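Local coordinates for DUF5624 domain-containing protein (Legionella pneumophila subsp. pneumophila, PDB 4JX2), which is of unknown function but is probably secreted, and folds into a new combination of alpha helices and a small mixed beta sheet, at residues Leu101-Pro106 with Ile260-Gly265; Val268-Ser273 with Thr381-Asn386; Met181-Cys186 with Asn424-Ile429; Tyr219-Asn224 with Glu417-Tyr422. One frame throughout, in Å; residues are numbered along the deposited sequence.

Contact 1: residues Leu101-Pro106 with Ile260-Gly265; sequences LMRTAP and IRFVAG
At one end of the small mixed sheet, a site where a triethylene glycol molecule has lodged, Arg103 lies over the chain as it leaves strand 257-262 at Phe262, Ala264 and Gly265. The arginine works with two parts. Its aliphatic section touches the phenylalanine ring near the far end, CD lying 3.5 Å from CZ of Phe262 with CG just behind. Beyond CD the chain bends (chi3 -84°), and the guanidinium settles with one face on the backbone: the carbonyl carbon of Ala264 sits over the group's centre, and Gly265 N is offset toward the rim, 3.6 Å from Arg103 NH2. Guanidinium and ring planes are 79° apart, nearly perpendicular. No hydrogen bond joins the two segments; Arg103 NH2 spends one on the triethylene glycol, probably picked up from the crystallisation liquor.

Segment 101-106 runs out of edge strand 96-101, and strand 257-262 lies three places further across the sheet, so the contact spans the strands between. Phe262 bridges the gap because CG stands anti to the backbone N (chi1 -175°), sending the ring toward Met102 as well, whose CB comes within 3.8 Å of Phe262 CE1. That selenomethionine then turns away and packs on Phe82 of strand 79-84. Past the strand, Ala264 centres an inverse gamma turn, closed by a weak 3.1 Å bond from Gly265 N to Val263 O.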
loop_
_atom_site.group_PDB
_atom_site.type_symbol
_atom_site.label_atom_id
_atom_site.label_comp_id
_atom_site.label_asym_id
_atom_site.label_seq_id
_atom_site.Cartn_x
_atom_site.Cartn_y
_atom_site.Cartn_z
ATOM N N LEU A 101 4.141 22.148 4.214
ATOM C CA LEU A 101 3.174 21.253 4.832
ATOM C C LEU A 101 1.894 21.159 3.970
ATOM O O LEU A 101 1.271 22.178 3.658
ATOM C CB LEU A 101 2.853 21.730 6.244
ATOM C CG LEU A 101 3.830 21.246 7.301
ATOM C CD1 LEU A 101 3.905 22.211 8.435
ATOM C CD2 LEU A 101 3.465 19.850 7.778
HETATM N N MSE A 102 1.513 19.928 3.586
HETATM C CA MSE A 102 0.350 19.652 2.734
HETATM C C MSE A 102 -0.950 19.490 3.559
HETATM O O MSE A 102 -2.056 19.438 3.006
HETATM C CB MSE A 102 0.632 18.422 1.840
HETATM C CG MSE A 102 1.612 18.724 0.722
HETATM SE SE MSE A 102 0.936 20.122 -0.519
HETATM C CE MSE A 102 1.470 21.708 0.314
ATOM N N ARG A 103 -0.782 19.416 4.885
ATOM C CA ARG A 103 -1.799 19.292 5.938
ATOM C C ARG A 103 -1.146 19.713 7.244
ATOM O O ARG A 103 0.067 19.563 7.386
ATOM C CB ARG A 103 -2.421 17.872 6.037
ATOM C CG ARG A 103 -1.422 16.737 6.197
ATOM C CD ARG A 103 -2.073 15.416 6.554
ATOM N NE ARG A 103 -2.318 15.305 7.988
ATOM C CZ ARG A 103 -3.526 15.256 8.536
ATOM N NH1 ARG A 103 -4.617 15.286 7.768
ATOM N NH2 ARG A 103 -3.659 15.166 9.847
ATOM N N THR A 104 -1.937 20.272 8.171
ATOM C CA THR A 104 -1.527 20.712 9.514
ATOM C C THR A 104 -0.492 21.868 9.456
ATOM O O THR A 104 0.370 21.982 10.343
ATOM C CB THR A 104 -1.035 19.521 10.414
ATOM O OG1 THR A 104 0.264 19.060 9.991
ATOM C CG2 THR A 104 -2.051 18.376 10.502
ATOM N N ALA A 105 -0.591 22.733 8.425
ATOM C CA ALA A 105 0.269 23.920 8.334
ATOM C C ALA A 105 -0.158 24.891 9.432
ATOM O O ALA A 105 -1.346 25.215 9.517
ATOM C CB ALA A 105 0.160 24.572 6.965
ATOM N N PRO A 106 0.744 25.294 10.348
ATOM C CA PRO A 106 0.313 26.191 11.432
ATOM C C PRO A 106 -0.292 27.489 10.911
ATOM O O PRO A 106 0.187 28.033 9.922
ATOM C CB PRO A 106 1.608 26.458 12.216
ATOM C CG PRO A 106 2.713 26.118 11.265
ATOM C CD PRO A 106 2.185 24.989 10.437
ATOM N N ILE A 260 5.926 9.284 -2.842
ATOM C CA ILE A 260 4.784 9.541 -1.969
ATOM C C ILE A 260 4.804 8.537 -0.806
ATOM O O ILE A 260 4.651 7.335 -1.014
ATOM C CB ILE A 260 3.435 9.538 -2.735
ATOM C CG1 ILE A 260 3.415 10.657 -3.824
ATOM C CG2 ILE A 260 2.263 9.662 -1.751
ATOM C CD1 ILE A 260 2.319 10.600 -4.839
ATOM N N ARG A 261 5.025 9.054 0.407
ATOM C CA ARG A 261 5.006 8.356 1.700
ATOM C C ARG A 261 4.226 9.284 2.649
ATOM O O ARG A 261 4.664 9.631 3.739
ATOM C CB ARG A 261 6.438 8.032 2.177
ATOM C CG ARG A 261 6.497 7.111 3.388
ATOM C CD ARG A 261 7.487 7.669 4.386
ATOM N NE ARG A 261 7.561 6.894 5.622
ATOM C CZ ARG A 261 6.857 7.162 6.714
ATOM N NH1 ARG A 261 6.006 8.176 6.729
ATOM N NH2 ARG A 261 6.998 6.415 7.799
ATOM N N PHE A 262 3.073 9.738 2.158
ATOM C CA PHE A 262 2.183 10.672 2.825
ATOM C C PHE A 262 1.213 9.958 3.776
ATOM O O PHE A 262 0.503 9.022 3.381
ATOM C CB PHE A 262 1.415 11.458 1.773
ATOM C CG PHE A 262 0.533 12.540 2.333
ATOM C CD1 PHE A 262 1.033 13.820 2.555
ATOM C CD2 PHE A 262 -0.815 12.300 2.582
ATOM C CE1 PHE A 262 0.202 14.830 3.015
ATOM C CE2 PHE A 262 -1.639 13.305 3.081
ATOM C CZ PHE A 262 -1.131 14.563 3.272
ATOM N N VAL A 263 1.176 10.440 5.031
ATOM C CA VAL A 263 0.362 9.892 6.109
ATOM C C VAL A 263 -0.634 10.953 6.589
ATOM O O VAL A 263 -0.233 12.015 7.097
ATOM C CB VAL A 263 1.199 9.338 7.300
ATOM C CG1 VAL A 263 0.355 8.405 8.169
ATOM C CG2 VAL A 263 2.479 8.651 6.831
ATOM N N ALA A 264 -1.941 10.634 6.439
ATOM C CA ALA A 264 -3.043 11.490 6.873
ATOM C C ALA A 264 -3.306 11.248 8.386
ATOM O O ALA A 264 -4.192 10.468 8.771
ATOM C CB ALA A 264 -4.292 11.212 6.033
ATOM N N GLY A 265 -2.468 11.872 9.211
ATOM C CA GLY A 265 -2.518 11.781 10.669
ATOM C C GLY A 265 -2.427 10.371 11.204
ATOM O O GLY A 265 -1.422 9.685 10.997
#

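Contact 2: residues Val268-Ser273 with Thr381-Asn386; sequences VSAGVS and TEMLSN. With SO4 (sulfate ion), chain F.
Ala270 points its methyl group at the backbone of segment 381-386, where CB comes to 3.2 Å from Glu382 O and 3.7 Å from CG of the selenomethionine Met383. CG of Met383 lies beside the alanine; from there the chain runs extended through chi2 (-176°), which carries the selenium on to Ala264, and bends at chi3. Glu382 heads the other way and folds back along its own loop. Thr381 OG1 donates to Glu382 OE2 at 2.8 Å, on the anti side, and OE2 is also bonded to Ser276 OG; OE1 receives Asn386 ND2 from above the carboxylate plane, with a bent N-H...O angle of 134°. With both oxygens engaged, the buried carboxylate is held against rotation.

Between the segments the one direct hydrogen bond is backbone to backbone: Gly271 N reaches Thr381 O at 3.1 Å. The same oxygen accepts from a water that in turn takes the N-H of Val272, a second and indirect link. On the far side of Met383, Leu384 N donates to a sulfate oxygen, O3, at 3.2 Å; Asn267 of the same chain and Arg332 of the second subunit also bond this ion, which probably came from the crystallisation liquor. Two buried loops thus meet beside the subunit interface, the second closing in a type I beta turn, Met383 to Asn386, that leads into helix 386-398.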
loop_
_atom_site.group_PDB
_atom_site.type_symbol
_atom_site.label_atom_id
_atom_site.label_comp_id
_atom_site.label_asym_id
_atom_site.label_seq_id
_atom_site.Cartn_x
_atom_site.Cartn_y
_atom_site.Cartn_z
ATOM N N VAL A 268 -3.514 5.217 9.261
ATOM C CA VAL A 268 -2.357 4.362 8.954
ATOM C C VAL A 268 -2.597 3.376 7.805
ATOM O O VAL A 268 -1.653 2.685 7.424
ATOM C CB VAL A 268 -1.847 3.610 10.212
ATOM C CG1 VAL A 268 -1.209 4.581 11.193
ATOM C CG2 VAL A 268 -2.949 2.792 10.884
ATOM N N SER A 269 -3.796 3.366 7.211
ATOM C CA SER A 269 -4.153 2.458 6.119
ATOM C C SER A 269 -4.552 3.157 4.823
ATOM O O SER A 269 -4.863 2.471 3.848
ATOM C CB SER A 269 -5.322 1.586 6.564
ATOM O OG SER A 269 -6.435 2.392 6.914
ATOM N N ALA A 270 -4.581 4.504 4.804
ATOM C CA ALA A 270 -5.099 5.262 3.669
ATOM C C ALA A 270 -4.037 5.887 2.775
ATOM O O ALA A 270 -2.922 6.137 3.226
ATOM C CB ALA A 270 -6.013 6.343 4.180
ATOM N N GLY A 271 -4.436 6.187 1.530
ATOM C CA GLY A 271 -3.611 6.824 0.501
ATOM C C GLY A 271 -2.338 6.088 0.160
ATOM O O GLY A 271 -1.305 6.727 -0.067
ATOM N N VAL A 272 -2.398 4.734 0.164
ATOM C CA VAL A 272 -1.252 3.876 -0.114
ATOM C C VAL A 272 -1.320 3.339 -1.556
ATOM O O VAL A 272 -0.414 2.606 -1.975
ATOM C CB VAL A 272 -1.038 2.746 0.933
ATOM C CG1 VAL A 272 -0.695 3.328 2.304
ATOM C CG2 VAL A 272 -2.229 1.791 1.011
ATOM N N SER A 273 -2.355 3.753 -2.331
ATOM C CA SER A 273 -2.481 3.415 -3.763
ATOM C C SER A 273 -2.943 4.655 -4.516
ATOM O O SER A 273 -3.663 5.464 -3.948
ATOM C CB SER A 273 -3.390 2.220 -3.992
ATOM O OG SER A 273 -4.701 2.522 -3.557
ATOM N N THR A 381 -8.817 2.181 2.990
ATOM C CA THR A 381 -7.907 2.635 1.930
ATOM C C THR A 381 -8.015 4.142 1.671
ATOM O O THR A 381 -7.100 4.726 1.107
ATOM C CB THR A 381 -8.208 1.871 0.621
ATOM O OG1 THR A 381 -9.557 2.133 0.186
ATOM C CG2 THR A 381 -7.974 0.386 0.758
ATOM N N GLU A 382 -9.127 4.755 2.059
ATOM C CA GLU A 382 -9.430 6.172 1.811
ATOM C C GLU A 382 -9.151 7.096 2.979
ATOM O O GLU A 382 -9.213 6.706 4.151
ATOM C CB GLU A 382 -10.920 6.328 1.461
ATOM C CG GLU A 382 -11.418 5.462 0.316
ATOM C CD GLU A 382 -10.574 5.517 -0.936
ATOM O OE1 GLU A 382 -10.414 6.620 -1.509
ATOM O OE2 GLU A 382 -10.051 4.451 -1.329
HETATM N N MSE A 383 -8.857 8.343 2.637
HETATM C CA MSE A 383 -8.656 9.463 3.570
HETATM C C MSE A 383 -9.864 10.328 3.407
HETATM O O MSE A 383 -10.385 10.385 2.282
HETATM C CB MSE A 383 -7.371 10.270 3.242
HETATM C CG MSE A 383 -6.347 9.533 2.411
HETATM SE SE MSE A 383 -4.732 10.555 2.165
HETATM C CE MSE A 383 -5.054 11.220 0.393
ATOM N N LEU A 384 -10.307 11.051 4.451
ATOM C CA LEU A 384 -11.475 11.949 4.273
ATOM C C LEU A 384 -11.202 13.041 3.209
ATOM O O LEU A 384 -12.137 13.426 2.518
ATOM C CB LEU A 384 -11.962 12.595 5.587
ATOM C CG LEU A 384 -12.801 11.716 6.511
ATOM C CD1 LEU A 384 -13.272 12.511 7.714
ATOM C CD2 LEU A 384 -13.999 11.071 5.783
ATOM N N SER A 385 -9.923 13.451 3.016
ATOM C CA SER A 385 -9.553 14.453 2.019
ATOM C C SER A 385 -9.824 13.979 0.565
ATOM O O SER A 385 -9.951 14.837 -0.318
ATOM C CB SER A 385 -8.103 14.896 2.190
ATOM O OG SER A 385 -7.188 13.817 2.154
ATOM N N ASN A 386 -9.990 12.636 0.327
ATOM C CA ASN A 386 -10.340 12.080 -0.996
ATOM C C ASN A 386 -11.778 12.454 -1.391
ATOM O O ASN A 386 -12.135 12.320 -2.564
ATOM C CB ASN A 386 -10.192 10.561 -1.029
ATOM C CG ASN A 386 -8.783 10.036 -0.994
ATOM O OD1 ASN A 386 -7.818 10.748 -1.251
ATOM N ND2 ASN A 386 -8.645 8.746 -0.746
HETATM S S SO4 F . -8.949 10.909 8.056
HETATM O O1 SO4 F . -10.371 10.597 8.087
HETATM O O2 SO4 F . -8.307 10.329 9.255
HETATM O O3 SO4 F . -8.363 10.340 6.844
HETATM O O4 SO4 F . -8.738 12.360 8.058
HETATM O O HOH W 1 -4.957 3.592 -0.097
#

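Contact 3: residues Met181-Cys186 with Asn424-Ile429; sequences MIDYAC and NNNPVI
Asn426 and Asp183 form the polar heart of this contact, with Ile429 adding an apolar touch further along, where the C-terminal tail runs past helix 175-197. Asn426 turns its amide toward the helix and sends ND2 to Asp183 OD2 at 2.9 Å. The bond is fairly straight, 161° at the hydrogen, and the carboxylate oxygen lies in the amide plane; seen from the aspartate, the donor arrives on the anti side of OD2. The two flat groups are turned 42° against each other. Asp183 can meet the tail because its CG stands anti to the backbone N (chi1 -170°), and its other oxygen, OD1, makes a salt bridge to Lys152 of helix 136-155.

The opposite end of the amide lies by Tyr184: OD1 of Asn426 sits in plane at the ring's edge, 3.6 Å from CD1 of Tyr184. The ring reaches on to Ile221, whose carbonyl oxygen is hydrogen-bonded to the tyrosine hydroxyl. Two residues further along the helix, at Cys186, Ile429 brings its CD1 methyl to 3.4 Å from the backbone O of Cys186 and, more loosely, 4.4 Å from Cys186 CB; the isoleucine also packs on Leu145 and Lys152.

ND2 of Asn426 has a second acceptor in Pro423 O, so the amide is fixed in its rotation from two directions. The pairing of Asp183 with an amide and a lysine is consistent with a charged carboxylate whose charge is probably balanced locally, tying the tail and two helices together at one buried point.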
loop_
_atom_site.group_PDB
_atom_site.type_symbol
_atom_site.label_atom_id
_atom_site.label_comp_id
_atom_site.label_asym_id
_atom_site.label_seq_id
_atom_site.Cartn_x
_atom_site.Cartn_y
_atom_site.Cartn_z
HETATM N N MSE A 181 -21.259 30.859 6.983
HETATM C CA MSE A 181 -21.306 29.419 7.024
HETATM C C MSE A 181 -20.806 28.880 8.382
HETATM O O MSE A 181 -21.462 27.992 8.940
HETATM C CB MSE A 181 -20.510 28.828 5.874
HETATM C CG MSE A 181 -20.654 27.340 5.816
HETATM SE SE MSE A 181 -19.031 26.496 5.352
HETATM C CE MSE A 181 -18.139 26.796 7.040
ATOM N N ILE A 182 -19.670 29.410 8.914
ATOM C CA ILE A 182 -19.150 28.949 10.207
ATOM C C ILE A 182 -20.148 29.365 11.309
ATOM O O ILE A 182 -20.431 28.579 12.218
ATOM C CB ILE A 182 -17.701 29.434 10.470
ATOM C CG1 ILE A 182 -16.728 28.746 9.500
ATOM C CG2 ILE A 182 -17.265 29.168 11.926
ATOM C CD1 ILE A 182 -15.601 29.559 9.078
ATOM N N ASP A 183 -20.733 30.569 11.180
ATOM C CA ASP A 183 -21.747 31.054 12.108
ATOM C C ASP A 183 -22.974 30.106 12.096
ATOM O O ASP A 183 -23.390 29.626 13.157
ATOM C CB ASP A 183 -22.136 32.489 11.763
ATOM C CG ASP A 183 -22.998 33.128 12.829
ATOM O OD1 ASP A 183 -22.482 33.377 13.945
ATOM O OD2 ASP A 183 -24.202 33.337 12.570
ATOM N N TYR A 184 -23.494 29.796 10.889
ATOM C CA TYR A 184 -24.603 28.869 10.636
ATOM C C TYR A 184 -24.309 27.468 11.212
ATOM O O TYR A 184 -25.180 26.859 11.853
ATOM C CB TYR A 184 -24.873 28.760 9.115
ATOM C CG TYR A 184 -25.933 27.739 8.765
ATOM C CD1 TYR A 184 -27.286 28.008 8.970
ATOM C CD2 TYR A 184 -25.586 26.492 8.244
ATOM C CE1 TYR A 184 -28.265 27.069 8.653
ATOM C CE2 TYR A 184 -26.559 25.541 7.931
ATOM C CZ TYR A 184 -27.898 25.842 8.123
ATOM O OH TYR A 184 -28.860 24.913 7.831
ATOM N N ALA A 185 -23.083 26.956 10.948
ATOM C CA ALA A 185 -22.612 25.650 11.390
ATOM C C ALA A 185 -22.597 25.565 12.910
ATOM O O ALA A 185 -23.148 24.612 13.463
ATOM C CB ALA A 185 -21.230 25.380 10.831
ATOM N N CYS A 186 -22.024 26.576 13.589
ATOM C CA CYS A 186 -21.972 26.623 15.055
ATOM C C CYS A 186 -23.377 26.673 15.641
ATOM O O CYS A 186 -23.684 25.921 16.567
ATOM C CB CYS A 186 -21.127 27.796 15.540
ATOM S SG CYS A 186 -19.369 27.655 15.127
ATOM N N ASN A 424 -27.072 34.945 7.306
ATOM C CA ASN A 424 -26.207 35.890 8.026
ATOM C C ASN A 424 -26.535 35.961 9.529
ATOM O O ASN A 424 -25.630 35.790 10.351
ATOM C CB ASN A 424 -26.290 37.301 7.401
ATOM C CG ASN A 424 -27.695 37.832 7.221
ATOM O OD1 ASN A 424 -28.629 37.121 6.820
ATOM N ND2 ASN A 424 -27.884 39.095 7.535
ATOM N N ASN A 425 -27.796 36.227 9.898
ATOM C CA ASN A 425 -28.153 36.297 11.321
ATOM C C ASN A 425 -28.637 34.919 11.756
ATOM O O ASN A 425 -29.710 34.475 11.317
ATOM C CB ASN A 425 -29.180 37.425 11.637
ATOM C CG ASN A 425 -30.414 37.539 10.751
ATOM O OD1 ASN A 425 -30.629 36.784 9.782
ATOM N ND2 ASN A 425 -31.265 38.503 11.080
ATOM N N ASN A 426 -27.791 34.199 12.532
ATOM C CA ASN A 426 -28.117 32.836 12.965
ATOM C C ASN A 426 -28.393 32.790 14.463
ATOM O O ASN A 426 -27.742 33.508 15.235
ATOM C CB ASN A 426 -27.050 31.852 12.561
ATOM C CG ASN A 426 -26.953 31.740 11.060
ATOM O OD1 ASN A 426 -27.881 31.279 10.378
ATOM N ND2 ASN A 426 -25.857 32.235 10.504
ATOM N N PRO A 427 -29.417 32.000 14.874
ATOM C CA PRO A 427 -29.792 31.971 16.298
ATOM C C PRO A 427 -28.622 31.685 17.227
ATOM O O PRO A 427 -27.736 30.903 16.890
ATOM C CB PRO A 427 -30.828 30.848 16.374
ATOM C CG PRO A 427 -31.346 30.696 15.005
ATOM C CD PRO A 427 -30.282 31.115 14.063
ATOM N N VAL A 428 -28.613 32.323 18.393
ATOM C CA VAL A 428 -27.556 32.083 19.373
ATOM C C VAL A 428 -27.688 30.644 19.903
ATOM O O VAL A 428 -28.773 30.056 19.828
ATOM C CB VAL A 428 -27.546 33.134 20.523
ATOM C CG1 VAL A 428 -27.175 34.516 19.999
ATOM C CG2 VAL A 428 -28.871 33.165 21.288
ATOM N N ILE A 429 -26.593 30.077 20.423
ATOM C CA ILE A 429 -26.641 28.733 20.989
ATOM C C ILE A 429 -27.248 28.853 22.398
ATOM O O ILE A 429 -26.654 29.488 23.281
ATOM C CB ILE A 429 -25.265 28.030 20.970
ATOM C CG1 ILE A 429 -24.752 27.866 19.522
ATOM C CG2 ILE A 429 -25.358 26.692 21.665
ATOM C CD1 ILE A 429 -23.259 27.851 19.375
#

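Contact 4: residues Tyr219-Asn224 with Glu417-Tyr422; sequences YPIPYN and EGISTY
No hydrogen bond links the backbones here: Ile221 and Tyr422, the closest pair, keep their CA atoms 7.6 Å apart, and the space is bridged by side chains. Segment 219-224 is a proline-rich approach to helix 223-247, while 417-422 is an irregular stretch of the long loop after helix 386-398.

Ile221 does most of the work, its branches meeting Ile419, Thr421 and Tyr422. With CG2 anti to the backbone N and CG1 beside it (chi1 -58°), CG2 comes to 3.7 Å from Tyr422 CE1, meeting the ring at a slant, whereas CD1 lies 3.7 Å from Thr421 O and 3.9 Å from CG2 of Ile419. Through this apolar join the C-terminal loop lies against the start of helix 223-247, with helix 175-197 alongside: Tyr422 packs on Met181 and Val226, its ring is edge-to-face with Phe415, and its hydroxyl is bonded to Gly410 O.

Nearer the surface Ile419 crosses Pro220 at about a right angle, its CD1 methyl 3.8 Å from Pro220 CB and also close to CG of the same proline ring.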
loop_
_atom_site.group_PDB
_atom_site.type_symbol
_atom_site.label_atom_id
_atom_site.label_comp_id
_atom_site.label_asym_id
_atom_site.label_seq_id
_atom_site.Cartn_x
_atom_site.Cartn_y
_atom_site.Cartn_z
ATOM N N TYR A 219 -32.799 24.861 10.570
ATOM C CA TYR A 219 -31.549 24.916 9.821
ATOM C C TYR A 219 -31.703 24.079 8.525
ATOM O O TYR A 219 -31.281 22.921 8.479
ATOM C CB TYR A 219 -30.390 24.445 10.723
ATOM C CG TYR A 219 -30.229 25.297 11.964
ATOM C CD1 TYR A 219 -29.528 26.498 11.924
ATOM C CD2 TYR A 219 -30.779 24.904 13.184
ATOM C CE1 TYR A 219 -29.384 27.293 13.062
ATOM C CE2 TYR A 219 -30.634 25.686 14.332
ATOM C CZ TYR A 219 -29.945 26.887 14.263
ATOM O OH TYR A 219 -29.808 27.681 15.384
ATOM N N PRO A 220 -32.344 24.657 7.475
ATOM C CA PRO A 220 -32.650 23.877 6.257
ATOM C C PRO A 220 -31.462 23.412 5.419
ATOM O O PRO A 220 -31.629 22.426 4.706
ATOM C CB PRO A 220 -33.544 24.823 5.443
ATOM C CG PRO A 220 -33.239 26.161 5.950
ATOM C CD PRO A 220 -32.971 25.990 7.400
ATOM N N ILE A 221 -30.305 24.100 5.470
ATOM C CA ILE A 221 -29.112 23.653 4.750
ATOM C C ILE A 221 -28.544 22.468 5.540
ATOM O O ILE A 221 -28.184 22.634 6.711
ATOM C CB ILE A 221 -28.053 24.766 4.524
ATOM C CG1 ILE A 221 -28.638 25.968 3.755
ATOM C CG2 ILE A 221 -26.817 24.195 3.800
ATOM C CD1 ILE A 221 -27.983 27.319 4.125
ATOM N N PRO A 222 -28.475 21.256 4.954
ATOM C CA PRO A 222 -27.911 20.116 5.710
ATOM C C PRO A 222 -26.506 20.392 6.242
ATOM O O PRO A 222 -25.744 21.113 5.589
ATOM C CB PRO A 222 -27.849 18.997 4.661
ATOM C CG PRO A 222 -28.850 19.371 3.642
ATOM C CD PRO A 222 -28.872 20.865 3.586
ATOM N N TYR A 223 -26.127 19.771 7.385
ATOM C CA TYR A 223 -24.749 19.876 7.878
ATOM C C TYR A 223 -23.814 19.155 6.899
ATOM O O TYR A 223 -22.632 19.501 6.817
ATOM C CB TYR A 223 -24.564 19.343 9.306
ATOM C CG TYR A 223 -23.315 19.927 9.921
ATOM C CD1 TYR A 223 -23.316 21.214 10.455
ATOM C CD2 TYR A 223 -22.105 19.233 9.888
ATOM C CE1 TYR A 223 -22.150 21.789 10.961
ATOM C CE2 TYR A 223 -20.929 19.801 10.384
ATOM C CZ TYR A 223 -20.959 21.080 10.916
ATOM O OH TYR A 223 -19.817 21.646 11.422
ATOM N N ASN A 224 -24.363 18.180 6.127
ATOM C CA ASN A 224 -23.681 17.469 5.051
ATOM C C ASN A 224 -23.031 18.483 4.084
ATOM O O ASN A 224 -21.887 18.283 3.690
ATOM C CB ASN A 224 -24.685 16.601 4.297
ATOM C CG ASN A 224 -25.154 15.308 4.938
ATOM O OD1 ASN A 224 -24.462 14.634 5.692
ATOM N ND2 ASN A 224 -26.322 14.863 4.538
ATOM N N GLU A 417 -33.212 23.719 -2.791
ATOM C CA GLU A 417 -34.117 24.495 -3.642
ATOM C C GLU A 417 -34.792 25.577 -2.804
ATOM O O GLU A 417 -35.358 25.272 -1.750
ATOM C CB GLU A 417 -35.153 23.567 -4.306
ATOM C CG GLU A 417 -36.081 24.259 -5.297
ATOM C CD GLU A 417 -36.173 23.659 -6.693
ATOM O OE1 GLU A 417 -35.953 22.435 -6.847
ATOM O OE2 GLU A 417 -36.496 24.421 -7.634
ATOM N N GLY A 418 -34.624 26.828 -3.227
ATOM C CA GLY A 418 -35.165 27.979 -2.516
ATOM C C GLY A 418 -34.153 28.780 -1.718
ATOM O O GLY A 418 -34.478 29.888 -1.265
ATOM N N ILE A 419 -32.929 28.224 -1.531
ATOM C CA ILE A 419 -31.806 28.824 -0.789
ATOM C C ILE A 419 -30.659 29.114 -1.776
ATOM O O ILE A 419 -30.375 28.290 -2.659
ATOM C CB ILE A 419 -31.360 27.888 0.386
ATOM C CG1 ILE A 419 -32.513 27.669 1.401
ATOM C CG2 ILE A 419 -30.103 28.417 1.098
ATOM C CD1 ILE A 419 -32.563 26.322 2.054
ATOM N N SER A 420 -29.994 30.271 -1.616
ATOM C CA SER A 420 -28.887 30.690 -2.490
ATOM C C SER A 420 -27.506 30.674 -1.781
ATOM O O SER A 420 -26.475 30.460 -2.440
ATOM C CB SER A 420 -29.155 32.080 -3.059
ATOM O OG SER A 420 -29.625 32.959 -2.048
ATOM N N THR A 421 -27.483 30.913 -0.459
ATOM C CA THR A 421 -26.247 30.923 0.336
ATOM C C THR A 421 -26.590 30.644 1.805
ATOM O O THR A 421 -27.764 30.487 2.144
ATOM C CB THR A 421 -25.498 32.269 0.135
ATOM O OG1 THR A 421 -24.179 32.178 0.674
ATOM C CG2 THR A 421 -26.241 33.457 0.724
ATOM N N TYR A 422 -25.577 30.621 2.672
ATOM C CA TYR A 422 -25.765 30.458 4.115
ATOM C C TYR A 422 -26.334 31.733 4.743
ATOM O O TYR A 422 -25.877 32.825 4.386
ATOM C CB TYR A 422 -24.433 30.105 4.792
ATOM C CG TYR A 422 -23.920 28.742 4.409
ATOM C CD1 TYR A 422 -24.356 27.599 5.079
ATOM C CD2 TYR A 422 -23.029 28.582 3.350
ATOM C CE1 TYR A 422 -23.900 26.331 4.718
ATOM C CE2 TYR A 422 -22.573 27.319 2.974
ATOM C CZ TYR A 422 -23.019 26.194 3.658
ATOM O OH TYR A 422 -22.576 24.951 3.293
#

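Overall arrangement
The four contacts fall into two pairs, each with centres 12 Å apart and roughly 30 Å from the other pair. Contacts 1 and 2 lie near the middle of the chain, follow one another in sequence and meet where Met383 packs on Phe262 and Ala264; both touch the second subunit, so the end of the sheet and its loops are close to the dimer interface. Contacts 3 and 4 sit far out in the helical part, around helices 175-197 and 223-247; they touch each other directly, Met181 against Tyr422 and Pro427 against Tyr219. Contact 4 is nested within the loop closed by contact 3, and contact 2 within both; contact 1 crosses both, its segments alternating with theirs. The C-terminal tail thus returns to helices from much earlier in the chain.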